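Local coordinates for protein NADP-dependent alcohol dehydrogenase (Entamoeba histolytica, PDB 2OUI) that probably catalyses the NADP-dependent interconversion of alcohols and carbonyl compounds as a zinc-bearing, tetrameric member of the alcohol dehydrogenase family, at residues Thr154-Ala159 / Glu303-Leu308; Ala184-Asn187 / Arg193-Ala196; Leu208-Thr213 / Gly312-Ser317; Asp237-Ala242 / Ala250-Met255; Lys254-Lys257 / Asp261-Asn264. The protein carries 1 engineered substitution. All blocks are in the same frame, centred on the assembly; numbering follows the deposited sequence. Where two conformers were deposited one is given.

Contact 1 of 5, residues Thr154-Ala159 / Glu303-Leu308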
# COMPACT_ATOMS: atom_id res chain seq x y z
N THR A 154 -20.84 -1.14 2.66
CA THR A 154 -20.34 -0.49 3.88
C THR A 154 -19.71 -1.53 4.81
O THR A 154 -18.62 -1.29 5.35
CB THR A 154 -21.46 0.26 4.60
OG1 THR A 154 -22.01 1.22 3.68
CG2 THR A 154 -20.92 0.99 5.83
N GLY A 155 -20.37 -2.66 5.00
CA GLY A 155 -19.84 -3.74 5.82
C GLY A 155 -18.49 -4.22 5.32
O GLY A 155 -17.52 -4.29 6.10
N PHE A 156 -18.40 -4.51 4.02
CA PHE A 156 -17.12 -4.88 3.41
C PHE A 156 -16.10 -3.77 3.55
O PHE A 156 -14.92 -4.06 3.76
CB PHE A 156 -17.26 -5.26 1.94
CG PHE A 156 -17.82 -6.65 1.72
CD1 PHE A 156 -18.66 -7.24 2.66
CD2 PHE A 156 -17.53 -7.35 0.55
CE1 PHE A 156 -19.22 -8.51 2.45
CE2 PHE A 156 -18.08 -8.63 0.33
CZ PHE A 156 -18.91 -9.21 1.29
N HIS A 157 -16.52 -2.51 3.41
CA HIS A 157 -15.56 -1.40 3.57
C HIS A 157 -14.97 -1.32 4.99
O HIS A 157 -13.82 -0.98 5.15
CB HIS A 157 -16.15 -0.04 3.11
CG HIS A 157 -15.12 1.03 2.93
ND1 HIS A 157 -14.01 0.85 2.13
CD2 HIS A 157 -15.02 2.27 3.43
CE1 HIS A 157 -13.26 1.94 2.17
NE2 HIS A 157 -13.86 2.83 2.94
N GLY A 158 -15.75 -1.67 6.01
CA GLY A 158 -15.23 -1.79 7.40
C GLY A 158 -14.09 -2.81 7.43
O GLY A 158 -13.02 -2.55 7.99
N ALA A 159 -14.30 -3.93 6.76
CA ALA A 159 -13.28 -4.96 6.66
C ALA A 159 -12.05 -4.51 5.87
O ALA A 159 -10.91 -4.81 6.23
CB ALA A 159 -13.86 -6.24 6.11
N GLU A 303 -20.99 -3.82 -9.20
CA GLU A 303 -20.78 -4.98 -10.09
C GLU A 303 -19.88 -6.03 -9.45
O GLU A 303 -20.16 -7.23 -9.58
CB GLU A 303 -20.18 -4.52 -11.42
CG GLU A 303 -21.08 -3.64 -12.25
CD GLU A 303 -20.37 -3.07 -13.48
OE1 GLU A 303 -19.14 -3.30 -13.64
OE2 GLU A 303 -21.06 -2.41 -14.29
N LYS A 304 -18.81 -5.57 -8.78
CA LYS A 304 -17.85 -6.45 -8.06
C LYS A 304 -18.56 -7.23 -6.98
O LYS A 304 -18.45 -8.46 -6.91
CB LYS A 304 -16.74 -5.64 -7.38
CG LYS A 304 -15.95 -4.72 -8.29
CD LYS A 304 -15.11 -5.46 -9.23
CE LYS A 304 -13.73 -5.64 -8.67
NZ LYS A 304 -12.93 -6.08 -9.83
N LEU A 305 -19.29 -6.51 -6.12
CA LEU A 305 -19.99 -7.13 -4.99
C LEU A 305 -21.10 -8.06 -5.50
O LEU A 305 -21.26 -9.19 -5.01
CB LEU A 305 -20.56 -6.05 -4.06
CG LEU A 305 -19.46 -5.22 -3.37
CD1 LEU A 305 -20.10 -4.19 -2.48
CD2 LEU A 305 -18.55 -6.14 -2.56
N ALA A 306 -21.83 -7.62 -6.51
CA ALA A 306 -22.89 -8.44 -7.10
C ALA A 306 -22.34 -9.77 -7.62
O ALA A 306 -23.05 -10.79 -7.64
CB ALA A 306 -23.63 -7.70 -8.22
N SER A 307 -21.09 -9.77 -8.09
CA SER A 307 -20.53 -11.01 -8.63
C SER A 307 -20.36 -12.04 -7.52
O SER A 307 -20.39 -13.23 -7.78
CB SER A 307 -19.21 -10.76 -9.36
OG SER A 307 -18.18 -10.55 -8.42
N LEU A 308 -20.20 -11.59 -6.26
CA LEU A 308 -20.14 -12.55 -5.14
C LEU A 308 -21.47 -13.25 -4.93
O LEU A 308 -21.50 -14.41 -4.52
CB LEU A 308 -19.73 -11.86 -3.84
CG LEU A 308 -18.27 -11.36 -3.85
CD1 LEU A 308 -17.89 -10.65 -2.56
CD2 LEU A 308 -17.35 -12.54 -4.10
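Phe156 of helix 148-161 meets two leucines of helix 298-310, one helical turn apart. The nearest CA atoms across the pair are those of Phe156 and Leu305, 9.2 Å apart, so side chains alone bridge the gap. Early in segment 303-308, Glu303 and Lys304 look to other partners. Glu303 forms a salt bridge with Arg299, and Lys304 forms one with Asp168 of the second subunit. Leu305 makes the first contact with the ring. Its CD2 lies 3.5 Å from CD2 of Phe156, and its approach is oblique, neither flat over the ring nor at its rim. The ring and the leucine pass side by side, pointing opposite ways. Helix 148-161 also carries Asp150, one of the zinc ligands with Cys37 and His59. The metal lies about 13 Å from the side chain of Leu305, so the contact lies away from it. Leu305 also packs on Leu148, Val152 and Thr153 of the same helix. Leu308 meets the ring head-on from its own helix. Its CD1 sits in the plane of the ring, at the edge, 3.5 Å from CE2 of Phe156. Both leucines share one rotamer but touch with different branches. In Leu308, CD1 is the extended branch (chi2 179°); in Leu305 the other branch, CD2, does the touching. Leu308 packs further on Gly190 of the second subunit.

Contact 2 of 5, residues Ala184-Asn187 / Arg193-Ala196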
# COMPACT_ATOMS: atom_id res chain seq x y z
N ALA A 184 -18.97 -10.94 7.23
CA ALA A 184 -18.85 -11.62 5.93
C ALA A 184 -17.63 -11.08 5.14
O ALA A 184 -16.88 -11.87 4.56
CB ALA A 184 -20.16 -11.51 5.13
N GLY A 185 -17.42 -9.77 5.17
CA GLY A 185 -16.27 -9.12 4.52
C GLY A 185 -14.94 -9.63 5.08
O GLY A 185 -14.05 -10.01 4.31
N ALA A 186 -14.81 -9.64 6.41
CA ALA A 186 -13.61 -10.17 7.06
C ALA A 186 -13.34 -11.62 6.66
O ALA A 186 -12.20 -11.99 6.39
CB ALA A 186 -13.71 -10.04 8.60
N ASN A 187 -14.38 -12.45 6.59
CA ASN A 187 -14.25 -13.82 6.13
C ASN A 187 -13.78 -13.95 4.67
O ASN A 187 -12.99 -14.85 4.33
CB ASN A 187 -15.60 -14.55 6.31
CG ASN A 187 -15.47 -16.06 6.32
OD1 ASN A 187 -16.21 -16.77 5.62
ND2 ASN A 187 -14.54 -16.57 7.09
N ARG A 193 -10.01 -16.61 13.06
CA ARG A 193 -10.91 -16.44 14.18
C ARG A 193 -11.57 -15.07 14.07
O ARG A 193 -10.89 -14.05 13.86
CB ARG A 193 -10.13 -16.58 15.49
CG ARG A 193 -10.99 -16.56 16.72
CD ARG A 193 -10.21 -17.06 17.93
NE ARG A 193 -11.11 -17.42 19.02
CZ ARG A 193 -10.72 -17.63 20.27
NH1 ARG A 193 -9.42 -17.53 20.59
NH2 ARG A 193 -11.62 -17.95 21.19
N ILE A 194 -12.91 -15.03 14.16
CA ILE A 194 -13.63 -13.76 14.11
C ILE A 194 -14.55 -13.63 15.33
O ILE A 194 -15.48 -14.44 15.48
CB ILE A 194 -14.47 -13.57 12.79
CG1 ILE A 194 -13.57 -13.57 11.55
CG2 ILE A 194 -15.21 -12.25 12.81
CD1 ILE A 194 -14.35 -13.76 10.23
N PHE A 195 -14.26 -12.67 16.21
CA PHE A 195 -15.14 -12.35 17.34
C PHE A 195 -16.18 -11.36 16.85
O PHE A 195 -15.83 -10.41 16.16
CB PHE A 195 -14.37 -11.68 18.47
CG PHE A 195 -13.31 -12.55 19.09
CD1 PHE A 195 -12.01 -12.54 18.60
CD2 PHE A 195 -13.63 -13.37 20.15
CE1 PHE A 195 -11.04 -13.38 19.19
CE2 PHE A 195 -12.68 -14.20 20.74
CZ PHE A 195 -11.37 -14.19 20.26
N ALA A 196 -17.43 -11.57 17.22
CA ALA A 196 -18.54 -10.68 16.82
C ALA A 196 -19.20 -10.20 18.11
O ALA A 196 -19.79 -10.99 18.85
CB ALA A 196 -19.54 -11.44 15.95
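Ile194 of strand 194-197 points its side chain at helix 177-188, where it meets Ala186 and Asn187. The CA atoms of Ala186 and Ile194 are 7.9 Å apart. From CB, the side chain forks. CB itself makes no close contact with the helix segment, and CG2 takes the branch anti to the backbone N. CG1 lies beside the N and anti to the carbonyl carbon (chi1 -61°). It carries the chain towards the helix without touching it. The extended second torsion (chi2 165°) then sets CD1 at the far tip, and this methyl makes the contact. CD1 is 4.1 Å from CB of Ala186. It also rests on the helix backbone, 3.9 Å from N of Asn187, and lies 4.2 Å from CB of Asn187. This packing joins the helix to the second strand of the beta-alpha-beta unit 170-173, 177-188, 194-197, part of the Rossmann-type domain that probably binds NADP. The next residue along the strand, Phe195, turns elsewhere. Its CZ lies over the centre of the Arg193 guanidinium, 3.4 Å above its plane. That group forms a salt bridge with Asp214. Lys313 of the second subunit packs on Ile194 as well. No hydrogen bond crosses between helix and strand here. The contact rests on the CD1 methyl of Ile194, held by van der Waals packing and burial of apolar surface, with no directional bond.

Contact 3 of 5, residues Leu208-Thr213 / Gly312-Ser317; sequences LEYGAT and GKLDTS
Tyr210 and Asp315 mark where the end of helix 201-209, with the turn after it, comes nearest to the loop 312-317, with CA atoms 8.7 Å apart, and each segment holds a glycine, Gly211 or Gly312, that ends a helix in a Schellman motif. The tyrosine spans the gap. Its OH donates to the backbone O of Asp315 at 2.6 Å. The donor lies in the carbonyl plane, with a C=O...O angle of 152°. The same oxygen stands at the edge of the tyrosine ring, in its plane. Leu314 adds a looser touch, its CD1 4.4 Å from CE1 of Tyr210 and oblique to the ring. Asp315 is itself held by Ser317. Its OD1 takes the Ser317 OG on the syn lone pair at 2.6 Å. It also takes the Ser317 N at 3.0 Å, from above the carboxylate plane. The second bond makes an Asx turn. Met181, Val183 and Ala184 of helix 177-188 pack on the tyrosine. Segment 312-317 leads from helix 298-310 to strand 320-325, which lies in the mixed sheet with strand 27-34. Such a link between the Rossmann-type coenzyme domain and the catalytic domain, which contains the GroES-like fold, fits the two-domain build of zinc alcohol dehydrogenases.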
# COMPACT_ATOMS: atom_id res chain seq x y z
N LEU A 208 -22.70 -16.09 13.15
CA LEU A 208 -22.09 -17.41 13.03
C LEU A 208 -22.30 -18.00 11.63
O LEU A 208 -21.48 -18.77 11.14
CB LEU A 208 -22.60 -18.38 14.12
CG LEU A 208 -22.14 -18.09 15.55
CD1 LEU A 208 -22.73 -19.10 16.56
CD2 LEU A 208 -20.64 -18.12 15.63
N GLU A 209 -23.39 -17.63 10.96
CA GLU A 209 -23.60 -18.14 9.60
C GLU A 209 -22.74 -17.44 8.54
O GLU A 209 -22.58 -17.95 7.44
CB GLU A 209 -25.08 -18.09 9.21
CG GLU A 209 -25.95 -18.99 10.06
CD GLU A 209 -27.39 -19.13 9.54
OE1 GLU A 209 -27.70 -18.62 8.44
OE2 GLU A 209 -28.21 -19.77 10.24
N TYR A 210 -22.17 -16.29 8.88
CA TYR A 210 -21.40 -15.51 7.91
C TYR A 210 -19.89 -15.62 8.11
O TYR A 210 -19.11 -14.89 7.47
CB TYR A 210 -21.82 -14.05 7.99
CG TYR A 210 -23.04 -13.71 7.15
CD1 TYR A 210 -23.05 -13.94 5.76
CD2 TYR A 210 -24.13 -13.06 7.72
CE1 TYR A 210 -24.17 -13.59 4.97
CE2 TYR A 210 -25.24 -12.69 6.96
CZ TYR A 210 -25.26 -12.95 5.61
OH TYR A 210 -26.37 -12.54 4.92
N GLY A 211 -19.50 -16.47 9.06
CA GLY A 211 -18.09 -16.72 9.31
C GLY A 211 -17.57 -16.29 10.67
O GLY A 211 -16.39 -16.51 10.94
N ALA A 212 -18.41 -15.69 11.52
CA ALA A 212 -17.98 -15.49 12.93
C ALA A 212 -17.66 -16.82 13.58
O ALA A 212 -18.31 -17.83 13.32
CB ALA A 212 -19.06 -14.80 13.77
N THR A 213 -16.68 -16.82 14.50
CA THR A 213 -16.37 -18.04 15.25
C THR A 213 -16.71 -17.91 16.73
O THR A 213 -16.88 -18.93 17.41
CB THR A 213 -14.86 -18.42 15.12
OG1 THR A 213 -14.06 -17.31 15.52
CG2 THR A 213 -14.49 -18.74 13.69
N GLY A 312 -22.47 -17.45 -6.02
CA GLY A 312 -22.91 -18.31 -4.90
C GLY A 312 -22.02 -18.20 -3.67
O GLY A 312 -22.05 -19.06 -2.79
N LYS A 313 -21.23 -17.13 -3.64
CA LYS A 313 -20.24 -16.89 -2.58
C LYS A 313 -20.68 -15.87 -1.52
O LYS A 313 -19.94 -15.59 -0.56
CB LYS A 313 -18.92 -16.44 -3.21
CG LYS A 313 -18.36 -17.49 -4.16
CD LYS A 313 -16.98 -17.12 -4.64
CE LYS A 313 -16.41 -18.27 -5.44
NZ LYS A 313 -14.98 -17.99 -5.84
N LEU A 314 -21.85 -15.29 -1.70
CA LEU A 314 -22.42 -14.37 -0.71
C LEU A 314 -23.94 -14.46 -0.75
O LEU A 314 -24.52 -14.32 -1.81
CB LEU A 314 -22.00 -12.93 -0.99
CG LEU A 314 -22.56 -11.84 -0.04
CD1 LEU A 314 -22.07 -12.04 1.41
CD2 LEU A 314 -22.18 -10.43 -0.53
N ASP A 315 -24.56 -14.69 0.41
CA ASP A 315 -26.01 -14.80 0.51
C ASP A 315 -26.51 -13.66 1.38
O ASP A 315 -26.31 -13.67 2.60
CB ASP A 315 -26.39 -16.18 1.09
CG ASP A 315 -27.88 -16.30 1.39
OD1 ASP A 315 -28.67 -15.46 0.93
OD2 ASP A 315 -28.26 -17.26 2.10
N THR A 316 -27.12 -12.67 0.75
CA THR A 316 -27.60 -11.49 1.46
C THR A 316 -29.04 -11.66 1.96
O THR A 316 -29.56 -10.79 2.66
CB THR A 316 -27.55 -10.22 0.58
OG1 THR A 316 -28.39 -10.39 -0.56
CG2 THR A 316 -26.16 -9.92 0.11
N SER A 317 -29.69 -12.76 1.57
CA SER A 317 -31.08 -12.98 1.98
C SER A 317 -31.23 -13.13 3.49
O SER A 317 -32.28 -12.80 4.04
CB SER A 317 -31.69 -14.19 1.26
OG SER A 317 -31.15 -15.41 1.76

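Contact 4 of 5, residues Asp237-Ala242 / Ala250-Met255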
# COMPACT_ATOMS: atom_id res chain seq x y z
N ASP A 237 -5.85 -9.06 16.10
CA ASP A 237 -5.00 -8.44 15.07
C ASP A 237 -5.60 -7.17 14.50
O ASP A 237 -4.88 -6.18 14.30
CB ASP A 237 -4.73 -9.43 13.93
CG ASP A 237 -3.96 -10.65 14.39
OD1 ASP A 237 -2.92 -10.48 15.05
OD2 ASP A 237 -4.41 -11.78 14.14
N LYS A 238 -6.90 -7.21 14.18
CA LYS A 238 -7.60 -6.11 13.50
C LYS A 238 -9.01 -5.99 14.10
O LYS A 238 -9.57 -6.97 14.60
CB LYS A 238 -7.74 -6.41 12.00
CG LYS A 238 -6.40 -6.74 11.26
CD LYS A 238 -5.42 -5.55 11.17
CE LYS A 238 -3.98 -6.04 10.94
NZ LYS A 238 -3.85 -6.88 9.73
N VAL A 239 -9.58 -4.79 14.03
CA VAL A 239 -10.91 -4.53 14.59
C VAL A 239 -11.75 -3.73 13.58
O VAL A 239 -11.26 -2.75 13.00
CB VAL A 239 -10.84 -3.75 15.94
CG1 VAL A 239 -12.24 -3.37 16.43
CG2 VAL A 239 -10.10 -4.54 17.01
N VAL A 240 -13.00 -4.15 13.37
CA VAL A 240 -13.98 -3.38 12.59
C VAL A 240 -15.02 -2.86 13.57
O VAL A 240 -15.49 -3.58 14.45
CB VAL A 240 -14.70 -4.25 11.51
CG1 VAL A 240 -15.70 -3.39 10.75
CG2 VAL A 240 -13.70 -4.92 10.55
N ILE A 241 -15.35 -1.57 13.45
CA ILE A 241 -16.40 -0.99 14.28
C ILE A 241 -17.56 -0.71 13.34
O ILE A 241 -17.42 0.04 12.37
CB ILE A 241 -15.97 0.33 14.97
CG1 ILE A 241 -14.80 0.08 15.92
CG2 ILE A 241 -17.16 0.89 15.72
CD1 ILE A 241 -14.25 1.35 16.55
N ALA A 242 -18.68 -1.36 13.61
CA ALA A 242 -19.86 -1.27 12.76
C ALA A 242 -21.12 -0.94 13.54
O ALA A 242 -22.24 -1.09 13.04
CB ALA A 242 -20.03 -2.55 11.95
N ALA A 250 -12.56 3.36 22.25
CA ALA A 250 -11.69 2.99 23.37
C ALA A 250 -11.65 1.48 23.56
O ALA A 250 -10.60 0.93 23.87
CB ALA A 250 -12.11 3.70 24.68
N GLN A 251 -12.79 0.81 23.36
CA GLN A 251 -12.82 -0.66 23.45
C GLN A 251 -11.95 -1.29 22.38
O GLN A 251 -11.21 -2.23 22.66
CB GLN A 251 -14.26 -1.19 23.35
CG GLN A 251 -15.15 -0.64 24.45
CD GLN A 251 -16.55 -1.18 24.36
OE1 GLN A 251 -17.13 -1.64 25.37
NE2 GLN A 251 -17.12 -1.14 23.17
N ALA A 252 -12.06 -0.79 21.15
CA ALA A 252 -11.24 -1.28 20.02
C ALA A 252 -9.74 -1.14 20.32
O ALA A 252 -8.97 -2.08 20.15
CB ALA A 252 -11.59 -0.52 18.76
N VAL A 253 -9.34 0.03 20.83
CA VAL A 253 -7.93 0.29 21.09
C VAL A 253 -7.44 -0.63 22.21
O VAL A 253 -6.30 -1.08 22.18
CB VAL A 253 -7.70 1.77 21.50
CG1 VAL A 253 -6.28 1.99 22.08
CG2 VAL A 253 -8.00 2.71 20.32
N LYS A 254 -8.30 -0.91 23.19
CA LYS A 254 -7.87 -1.73 24.34
C LYS A 254 -7.76 -3.22 24.00
O LYS A 254 -7.02 -3.96 24.66
CB LYS A 254 -8.77 -1.52 25.56
CG LYS A 254 -8.71 -0.08 26.14
CD LYS A 254 -9.78 0.13 27.21
CE LYS A 254 -9.74 1.56 27.70
NZ LYS A 254 -10.70 1.81 28.84
N MET A 255 -8.50 -3.67 22.99
CA MET A 255 -8.47 -5.10 22.65
C MET A 255 -7.51 -5.46 21.51
O MET A 255 -7.30 -6.65 21.25
CB MET A 255 -9.87 -5.59 22.26
CG MET A 255 -10.29 -5.02 20.94
SD MET A 255 -11.88 -5.74 20.42
CE MET A 255 -13.01 -5.05 21.66
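No ring or other flat group meets its partner where Val239 and Ile241 pack on Ala252 and Met255, so the contact has no faces or edges and is built from apolar side chains: two beta-branched residues, an alanine methyl and a methionine thioether. Ala252 is met by both strand residues. Its CB lies 3.7 Å from CG1 of Val239 and 3.9 Å from CD1 of Ile241. Both reach this one methyl from the sheet side. Val239 uses both branches. CG1 stands anti to the backbone N (chi1 175°) and takes Ala252. CG2 turns to Met255 and lies 4.0 Å from its CG. The Met255 SD is also 4.0 Å from that CG2. The methionine lies roughly perpendicular to the valine. Its CG occupies the crowded position between N and carbonyl carbon (chi1 70°), and the chain runs extended through chi2 and bends at the CG-SD bond. The small Ala252 lets the backbones close to 6.3 Å between the CA atoms of Val239 and Ala252. Strand 238-241 and helix 250-255 run nearly antiparallel, at 169°, with axes 8.8 Å apart. This is the strand-to-helix half of a beta-alpha-beta unit in the parallel Rossmann-type sheet. Strands 170-173 and 260-264 flank strand 236-241. Met255 reaches over to Cys171 and Ile173, Ala252 touches Ile262, and helix 223-230 packs alongside through Ile223.

Contact 5 of 5, residues Lys254-Lys257 / Asp261-Asn264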
# COMPACT_ATOMS: atom_id res chain seq x y z
N LYS A 254 -8.30 -0.91 23.19
CA LYS A 254 -7.87 -1.73 24.34
C LYS A 254 -7.76 -3.22 24.00
O LYS A 254 -7.02 -3.96 24.66
CB LYS A 254 -8.77 -1.52 25.56
CG LYS A 254 -8.71 -0.08 26.14
CD LYS A 254 -9.78 0.13 27.21
CE LYS A 254 -9.74 1.56 27.70
NZ LYS A 254 -10.70 1.81 28.84
N MET A 255 -8.50 -3.67 22.99
CA MET A 255 -8.47 -5.10 22.65
C MET A 255 -7.51 -5.46 21.51
O MET A 255 -7.30 -6.65 21.25
CB MET A 255 -9.87 -5.59 22.26
CG MET A 255 -10.29 -5.02 20.94
SD MET A 255 -11.88 -5.74 20.42
CE MET A 255 -13.01 -5.05 21.66
N ILE A 256 -6.93 -4.44 20.86
CA ILE A 256 -6.14 -4.65 19.65
C ILE A 256 -4.64 -4.64 19.93
O ILE A 256 -4.16 -3.91 20.81
CB ILE A 256 -6.51 -3.62 18.55
CG1 ILE A 256 -6.19 -4.17 17.14
CG2 ILE A 256 -5.88 -2.25 18.81
CD1 ILE A 256 -6.68 -3.25 16.01
N LYS A 257 -3.90 -5.47 19.20
CA LYS A 257 -2.43 -5.49 19.33
C LYS A 257 -1.84 -4.18 18.81
O LYS A 257 -2.47 -3.51 17.98
CB LYS A 257 -1.89 -6.61 18.42
CG LYS A 257 -2.22 -8.01 18.89
CD LYS A 257 -1.73 -9.03 17.84
CE LYS A 257 -1.92 -10.46 18.34
NZ LYS A 257 -1.46 -11.39 17.26
N ASP A 261 -4.90 -2.21 12.78
CA ASP A 261 -5.83 -1.28 12.13
C ASP A 261 -7.22 -1.42 12.72
O ASP A 261 -7.68 -2.54 12.93
CB ASP A 261 -5.88 -1.53 10.62
CG ASP A 261 -4.56 -1.21 9.94
OD1 ASP A 261 -4.37 -0.04 9.53
OD2 ASP A 261 -3.74 -2.14 9.81
N ILE A 262 -7.84 -0.28 13.00
CA ILE A 262 -9.25 -0.21 13.42
C ILE A 262 -10.01 0.43 12.27
O ILE A 262 -9.73 1.57 11.89
CB ILE A 262 -9.39 0.65 14.69
CG1 ILE A 262 -8.59 -0.02 15.83
CG2 ILE A 262 -10.89 0.88 15.04
CD1 ILE A 262 -8.43 0.84 17.05
N GLY A 263 -10.95 -0.30 11.69
CA GLY A 263 -11.73 0.23 10.58
C GLY A 263 -13.17 0.55 11.00
O GLY A 263 -13.97 -0.35 11.23
N ASN A 264 -13.49 1.84 11.14
CA ASN A 264 -14.83 2.21 11.54
C ASN A 264 -15.70 2.59 10.34
O ASN A 264 -15.24 3.33 9.45
CB ASN A 264 -14.83 3.42 12.46
CG ASN A 264 -16.26 3.90 12.73
OD1 ASN A 264 -17.02 3.17 13.38
ND2 ASN A 264 -16.64 5.08 12.19
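Ile256 leaves the helical conformation at the end of helix 248-255 and faces strand 260-264 near its start, its CA 8.2 Å from that of Asp261. Met255 and Lys257, the residues next to it, make backbone hydrogen bonds with Val236. This brings the chain back alongside the strand it left earlier. Ile256 then points its side chain at the new strand. CG1 is anti to the backbone N (chi1 -155°) and CD1 is extended beyond it (chi2 174°). The tip methyl does all the touching. It lies 3.3 Å from the backbone O of Asp261 and 3.8 Å from CG1 of Ile262. The two isoleucines cross obliquely. No hydrogen bond joins the segments; the methyl packs against the peptide of Asp261 and the chain of Ile262. Asp261 turns its own CB away. Its carboxylate is used elsewhere, with OD1 bonded to His291 and OD2 to Asn163. Lys257 forms a salt bridge with Asp237 and, across the subunit interface, one with Glu93 of the third subunit. Ile262 packs further on Ala252 and Val253, and Ile256 on Val239, so the pair joins the hydrophobic layer between helix and sheet. A short turn from a helix end into the next parallel strand, packed in this way, is the helix-to-strand return of a beta-alpha-beta crossover in a Rossmann-type fold.

Overall arrangement
From the N terminus, helix 148-161 supplies the first half of contact 1, which closes only when helix 298-310 arrives. Contacts 2, 4 and 5 nest inside that loop. Contact 2 closes the first beta-alpha-beta unit of the parallel sheet. Contact 3 opens next, at the end of helix 201-209, and closes past helix 298-310, so it crosses contact 1; Leu308 O and Lys313 N are linked by a probable hydrogen bond. Contact 5 opens on the segment where contact 4 closes, the two sharing Lys254 and Met255; both nest in contact 3 too. They complete a later crossover in the same sheet. Contacts 1 and 3 tie that domain to the zinc-bearing helix and the strand 320-325 connection.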